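Local coordinates for protein periplasmic beta-glucosidase (Pseudomonas aeruginosa, PDB 6R5T) that probably hydrolyses terminal, non-reducing beta-D-glucosyl residues to release beta-D-glucose, as a periplasmic member of glycosyl hydrolase family 3, at residues Lys3-Met14 against Cys314-Asp323. The protein carries 1 engineered substitution. Numbering follows the deposited sequence.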
ATOM      1  N   LYS A   3      13.578  40.257  23.239  1.00 38.07           N
ATOM      2  CA  LYS A   3      14.154  39.006  22.661  1.00 35.37           C
ATOM      3  C   LYS A   3      14.786  39.314  21.300  1.00 34.86           C
ATOM      4  O   LYS A   3      15.949  38.919  21.085  1.00 27.08           O
ATOM      5  CB  LYS A   3      13.092  37.913  22.516  1.00 34.19           C
ATOM      6  CG  LYS A   3      13.549  36.684  21.753  1.00 32.16           C
ATOM      7  CD  LYS A   3      12.540  35.585  21.837  1.00 31.40           C
ATOM      8  CE  LYS A   3      12.863  34.422  20.926  1.00 30.81           C
ATOM      9  NZ  LYS A   3      11.793  33.400  21.000  1.00 30.95           N
ATOM     10  N   GLU A   4      14.064  39.975  20.392  1.00 34.86           N
ATOM     11  CA  GLU A   4      14.607  40.212  19.033  1.00 38.39           C
ATOM     12  C   GLU A   4      15.775  41.210  19.142  1.00 37.15           C
ATOM     13  O   GLU A   4      16.713  41.009  18.390  1.00 38.08           O
ATOM     14  CB  GLU A   4      13.536  40.540  17.992  1.00 44.73           C
ATOM     15  CG  GLU A   4      12.759  39.317  17.456  1.00 49.75           C
ATOM     16  CD  GLU A   4      13.354  37.899  17.309  1.00 58.24           C
ATOM     17  OE1 GLU A   4      12.744  36.954  17.924  1.00 49.08           O
ATOM     18  OE2 GLU A   4      14.360  37.678  16.520  1.00 46.68           O
ATOM     19  N   ARG A   5      15.771  42.168  20.074  1.00 39.93           N
ATOM     20  CA  ARG A   5      16.913  43.102  20.280  1.00 42.63           C
ATOM     21  C   ARG A   5      18.122  42.300  20.765  1.00 36.38           C
ATOM     22  O   ARG A   5      19.196  42.489  20.212  1.00 31.10           O
ATOM     23  CB  ARG A   5      16.597  44.209  21.294  1.00 51.01           C
ATOM     24  CG  ARG A   5      15.517  45.191  20.844  1.00 61.79           C
ATOM     25  CD  ARG A   5      15.584  46.537  21.555  1.00 65.53           C
ATOM     26  NE  ARG A   5      16.838  47.187  21.186  1.00 78.96           N
ATOM     27  CZ  ARG A   5      17.683  47.800  22.015  1.00 80.59           C
ATOM     28  NH1 ARG A   5      17.418  47.895  23.308  1.00 81.91           N
ATOM     29  NH2 ARG A   5      18.802  48.321  21.536  1.00 79.49           N
ATOM     30  N   PHE A   6      17.944  41.468  21.784  1.00 29.31           N
ATOM     31  CA  PHE A   6      19.003  40.627  22.398  1.00 25.71           C
ATOM     32  C   PHE A   6      19.641  39.798  21.268  1.00 25.22           C
ATOM     33  O   PHE A   6      20.873  39.762  21.164  1.00 22.72           O
ATOM     34  CB  PHE A   6      18.454  39.710  23.503  1.00 26.34           C
ATOM     35  CG  PHE A   6      19.503  38.857  24.160  1.00 27.37           C
ATOM     36  CD1 PHE A   6      19.841  37.615  23.627  1.00 26.00           C
ATOM     37  CD2 PHE A   6      20.192  39.291  25.276  1.00 29.78           C
ATOM     38  CE1 PHE A   6      20.843  36.836  24.187  1.00 27.57           C
ATOM     39  CE2 PHE A   6      21.203  38.508  25.835  1.00 35.02           C
ATOM     40  CZ  PHE A   6      21.531  37.281  25.286  1.00 33.89           C
ATOM     41  N   ILE A   7      18.809  39.155  20.450  1.00 22.43           N
ATOM     42  CA  ILE A   7      19.307  38.235  19.392  1.00 24.70           C
ATOM     43  C   ILE A   7      20.027  39.029  18.310  1.00 21.88           C
ATOM     44  O   ILE A   7      21.084  38.607  17.871  1.00 20.16           O
ATOM     45  CB  ILE A   7      18.186  37.332  18.829  1.00 25.23           C
ATOM     46  CG1 ILE A   7      17.765  36.357  19.935  1.00 29.07           C
ATOM     47  CG2 ILE A   7      18.655  36.615  17.580  1.00 27.42           C
ATOM     48  CD1 ILE A   7      16.525  35.555  19.652  1.00 31.45           C
ATOM     49  N   ALA A   8      19.478  40.160  17.888  1.00 23.31           N
ATOM     50  CA  ALA A   8      20.102  41.005  16.846  1.00 22.49           C
ATOM     51  C   ALA A   8      21.446  41.539  17.373  1.00 21.28           C
ATOM     52  O   ALA A   8      22.394  41.554  16.590  1.00 22.75           O
ATOM     53  CB  ALA A   8      19.174  42.133  16.464  1.00 25.02           C
ATOM     54  N   SER A   9      21.544  41.929  18.637  1.00 20.36           N
ATOM     55  CA  SER A   9      22.792  42.484  19.204  1.00 22.08           C
ATOM     56  C   SER A   9      23.818  41.355  19.221  1.00 21.63           C
ATOM     57  O   SER A   9      24.972  41.564  18.793  1.00 21.23           O
ATOM     58  CB  SER A   9      22.587  43.079  20.575  1.00 26.15           C
ATOM     59  OG  SER A   9      23.835  43.335  21.246  1.00 31.26           O
ATOM     60  N   LEU A  10      23.414  40.162  19.669  1.00 17.81           N
ATOM     61  CA  LEU A  10      24.361  39.027  19.693  1.00 17.78           C
ATOM     62  C   LEU A  10      24.802  38.678  18.272  1.00 17.84           C
ATOM     63  O   LEU A  10      26.025  38.482  18.034  1.00 17.75           O
ATOM     64  CB  LEU A  10      23.749  37.822  20.404  1.00 18.32           C
ATOM     65  CG  LEU A  10      24.641  36.586  20.459  1.00 19.88           C
ATOM     66  CD1 LEU A  10      25.995  36.872  21.070  1.00 20.32           C
ATOM     67  CD2 LEU A  10      23.959  35.562  21.344  1.00 18.71           C
ATOM     68  N   MET A  11      23.881  38.571  17.311  1.00 17.38           N
ATOM     69  CA  MET A  11      24.270  38.189  15.930  1.00 18.24           C
ATOM     70  C   MET A  11      25.169  39.247  15.269  1.00 18.68           C
ATOM     71  O   MET A  11      25.975  38.848  14.466  1.00 19.43           O
ATOM     72  CB  MET A  11      23.020  37.940  15.091  1.00 21.41           C
ATOM     73  CG  MET A  11      22.438  36.628  15.533  1.00 22.61           C
ATOM     74  SD  MET A  11      21.081  36.086  14.533  1.00 25.06           S
ATOM     75  CE  MET A  11      21.874  35.804  12.950  1.00 23.74           C
ATOM     76  N   ALA A  12      25.026  40.517  15.636  1.00 20.03           N
ATOM     77  CA  ALA A  12      25.892  41.601  15.102  1.00 21.46           C
ATOM     78  C   ALA A  12      27.327  41.388  15.583  1.00 21.18           C
ATOM     79  O   ALA A  12      28.229  41.981  14.990  1.00 24.11           O
ATOM     80  CB  ALA A  12      25.365  42.987  15.488  1.00 22.75           C
ATOM     81  N   ARG A  13      27.555  40.600  16.623  1.00 19.20           N
ATOM     82  CA  ARG A  13      28.911  40.344  17.154  1.00 17.88           C
ATOM     83  C   ARG A  13      29.561  39.144  16.457  1.00 18.89           C
ATOM     84  O   ARG A  13      30.766  38.878  16.672  1.00 19.24           O
ATOM     85  CB  ARG A  13      28.850  40.070  18.658  1.00 20.48           C
ATOM     86  CG  ARG A  13      28.161  41.137  19.494  1.00 22.03           C
ATOM     87  CD  ARG A  13      28.183  40.798  20.976  1.00 23.56           C
ATOM     88  NE  ARG A  13      29.556  40.760  21.393  1.00 23.83           N
ATOM     89  CZ  ARG A  13      30.016  40.447  22.590  1.00 27.40           C
ATOM     90  NH1 ARG A  13      29.172  40.150  23.553  1.00 29.63           N
ATOM     91  NH2 ARG A  13      31.324  40.430  22.787  1.00 29.62           N
ATOM     92  N   MET A  14      28.763  38.319  15.761  1.00 15.92           N
ATOM     93  CA  MET A  14      29.217  36.967  15.380  1.00 15.82           C
ATOM     94  C   MET A  14      29.808  36.961  13.981  1.00 15.32           C
ATOM     95  O   MET A  14      29.230  37.508  13.053  1.00 18.33           O
ATOM     96  CB  MET A  14      28.046  35.972  15.462  1.00 14.67           C
ATOM     97  CG  MET A  14      27.607  35.789  16.872  1.00 14.31           C
ATOM     98  SD  MET A  14      26.021  34.861  16.966  1.00 17.63           S
ATOM     99  CE  MET A  14      26.645  33.214  16.600  1.00 18.24           C
ATOM    100  N   CYS A 314      20.814  30.575  12.118  1.00 14.77           N
ATOM    101  CA  CYS A 314      21.441  30.958  13.391  1.00 14.76           C
ATOM    102  C   CYS A 314      20.439  31.641  14.327  1.00 14.88           C
ATOM    103  O   CYS A 314      20.380  31.293  15.505  1.00 14.66           O
ATOM    104  CB  CYS A 314      22.611  31.878  13.075  1.00 16.19           C
ATOM    105  SG  CYS A 314      23.496  32.343  14.582  1.00 19.34           S
ATOM    106  N   ARG A 315      19.625  32.569  13.820  1.00 14.85           N
ATOM    107  CA  ARG A 315      18.628  33.249  14.640  1.00 16.25           C
ATOM    108  C   ARG A 315      17.700  32.220  15.292  1.00 14.84           C
ATOM    109  O   ARG A 315      17.407  32.349  16.459  1.00 14.59           O
ATOM    110  CB  ARG A 315      17.808  34.255  13.835  1.00 18.29           C
ATOM    111  CG  ARG A 315      16.664  34.907  14.593  1.00 22.93           C
ATOM    112  CD  ARG A 315      15.332  34.135  14.418  1.00 26.93           C
ATOM    113  NE  ARG A 315      14.343  34.475  15.436  1.00 30.59           N
ATOM    114  CZ  ARG A 315      13.344  33.692  15.847  1.00 31.12           C
ATOM    115  NH1 ARG A 315      13.165  32.467  15.360  1.00 32.54           N
ATOM    116  NH2 ARG A 315      12.538  34.128  16.800  1.00 32.94           N
ATOM    117  N   ASP A 316      17.321  31.186  14.549  1.00 15.00           N
ATOM    118  CA  ASP A 316      16.402  30.179  15.104  1.00 16.04           C
ATOM    119  C   ASP A 316      17.085  29.413  16.232  1.00 14.54           C
ATOM    120  O   ASP A 316      16.414  29.107  17.243  1.00 15.82           O
ATOM    121  CB  ASP A 316      15.873  29.277  13.985  1.00 15.00           C
ATOM    122  CG  ASP A 316      14.928  29.931  13.000  1.00 17.99           C
ATOM    123  OD1 ASP A 316      14.494  31.066  13.276  1.00 19.95           O
ATOM    124  OD2 ASP A 316      14.667  29.295  11.931  1.00 19.53           O
ATOM    125  N   VAL A 317      18.378  29.085  16.100  1.00 13.75           N
ATOM    126  CA  VAL A 317      19.069  28.375  17.192  1.00 13.39           C
ATOM    127  C   VAL A 317      19.127  29.288  18.430  1.00 15.09           C
ATOM    128  O   VAL A 317      18.844  28.827  19.547  1.00 14.70           O
ATOM    129  CB  VAL A 317      20.462  27.921  16.742  1.00 14.53           C
ATOM    130  CG1 VAL A 317      21.240  27.360  17.922  1.00 14.99           C
ATOM    131  CG2 VAL A 317      20.332  26.875  15.625  1.00 15.52           C
ATOM    132  N   LEU A 318      19.525  30.551  18.228  1.00 15.86           N
ATOM    133  CA  LEU A 318      19.706  31.480  19.357  1.00 16.56           C
ATOM    134  C   LEU A 318      18.365  31.719  20.027  1.00 15.55           C
ATOM    135  O   LEU A 318      18.317  31.769  21.263  1.00 16.73           O
ATOM    136  CB  LEU A 318      20.327  32.787  18.834  1.00 16.36           C
ATOM    137  CG  LEU A 318      21.746  32.669  18.275  1.00 16.80           C
ATOM    138  CD1 LEU A 318      22.199  34.050  17.823  1.00 17.84           C
ATOM    139  CD2 LEU A 318      22.720  32.061  19.261  1.00 18.34           C
ATOM    140  N   ALA A 319      17.314  31.800  19.253  1.00 18.07           N
ATOM    141  CA  ALA A 319      15.975  32.062  19.821  1.00 16.75           C
ATOM    142  C   ALA A 319      15.531  30.855  20.657  1.00 16.48           C
ATOM    143  O   ALA A 319      14.909  31.046  21.680  1.00 17.59           O
ATOM    144  CB  ALA A 319      14.992  32.369  18.743  1.00 18.08           C
ATOM    145  N   ALA A 320      15.844  29.632  20.249  1.00 16.43           N
ATOM    146  CA  ALA A 320      15.510  28.452  21.066  1.00 16.07           C
ATOM    147  C   ALA A 320      16.258  28.499  22.394  1.00 16.10           C
ATOM    148  O   ALA A 320      15.673  28.230  23.460  1.00 15.51           O
ATOM    149  CB  ALA A 320      15.821  27.189  20.316  1.00 15.84           C
ATOM    150  N   LYS A 321      17.537  28.842  22.355  1.00 14.45           N
ATOM    151  CA  LYS A 321      18.330  28.911  23.598  1.00 15.49           C
ATOM    152  C   LYS A 321      17.783  30.019  24.505  1.00 14.80           C
ATOM    153  O   LYS A 321      17.784  29.820  25.727  1.00 16.79           O
ATOM    154  CB  LYS A 321      19.763  29.167  23.201  1.00 16.29           C
ATOM    155  CG  LYS A 321      20.391  27.982  22.489  1.00 15.53           C
ATOM    156  CD  LYS A 321      21.833  28.194  22.062  1.00 14.87           C
ATOM    157  CE  LYS A 321      22.414  26.935  21.469  1.00 16.44           C
ATOM    158  NZ  LYS A 321      23.860  27.034  21.188  1.00 17.28           N
ATOM    159  N   TYR A 322      17.350  31.118  23.913  1.00 16.33           N
ATOM    160  CA  TYR A 322      16.801  32.275  24.662  1.00 17.39           C
ATOM    161  C   TYR A 322      15.544  31.795  25.427  1.00 18.03           C
ATOM    162  O   TYR A 322      15.443  31.929  26.646  1.00 18.08           O
ATOM    163  CB  TYR A 322      16.549  33.429  23.691  1.00 19.02           C
ATOM    164  CG  TYR A 322      16.021  34.686  24.342  1.00 21.21           C
ATOM    165  CD1 TYR A 322      14.689  34.799  24.700  1.00 26.22           C
ATOM    166  CD2 TYR A 322      16.870  35.748  24.595  1.00 25.03           C
ATOM    167  CE1 TYR A 322      14.188  35.968  25.252  1.00 29.04           C
ATOM    168  CE2 TYR A 322      16.398  36.898  25.198  1.00 28.11           C
ATOM    169  CZ  TYR A 322      15.060  37.011  25.518  1.00 32.72           C
ATOM    170  OH  TYR A 322      14.597  38.181  26.061  1.00 35.09           O
ATOM    171  N   ASP A 323      14.632  31.124  24.702  1.00 18.10           N
ATOM    172  CA  ASP A 323      13.354  30.664  25.287  1.00 20.50           C
ATOM    173  C   ASP A 323      13.618  29.621  26.382  1.00 18.11           C
ATOM    174  O   ASP A 323      12.829  29.607  27.356  1.00 18.75           O
ATOM    175  CB  ASP A 323      12.409  30.127  24.226  1.00 18.32           C
ATOM    176  CG  ASP A 323      11.851  31.192  23.317  1.00 20.42           C
ATOM    177  OD1 ASP A 323      12.021  32.442  23.629  1.00 22.19           O
ATOM    178  OD2 ASP A 323      11.297  30.793  22.246  1.00 25.01           O
TER
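K3 NZ reaches the carboxylate of D323 in a salt bridge. NZ lies 2.8 Å from D323 OD1, on the syn side and 21° out of the carboxylate plane; its second bond, to OD2, is weak. The lysine chain is fully extended, with CG anti to the backbone N (chi1 172°). This brings K3 CG over one face of the Y322 ring, toward its rim, 3.8 Å from the centroid in a CH-pi contact. F6 CD1 meets the edge of the same ring at Y322 CD2, 3.6 Å away, and the F6 ring also meets F327. K3 sits as a knob in a hole formed by R315, A319, Y322 and D323. A second salt bridge joins R315 NH2 to E4 OE1 at 3.0 Å and is nearly straight (173°). The bond from R315 NE to E4 OE2 is weak. R315 NH1 binds D316 OD1, in the guanidinium plane, and also the carbonyl O of K249. These bonds, with A319 CB over one guanidinium face, would fix the rotation of the group.

The N-terminal helix 2-12 packs here on helix 307-323 of the TIM barrel of the family 3 N-terminal domain, away from the sugar pocket. From I7 to M14 the contact is apolar. I7 CD1 meets the backbone of A319, 3.5 Å from its CA. M11 CG presses on L318 CD1 at 3.5 Å, a tight pair. M11 SD touches R315 CA and CB. M14 CE touches C314 SG at 3.8 Å, and M14 also packs on helix 16-22.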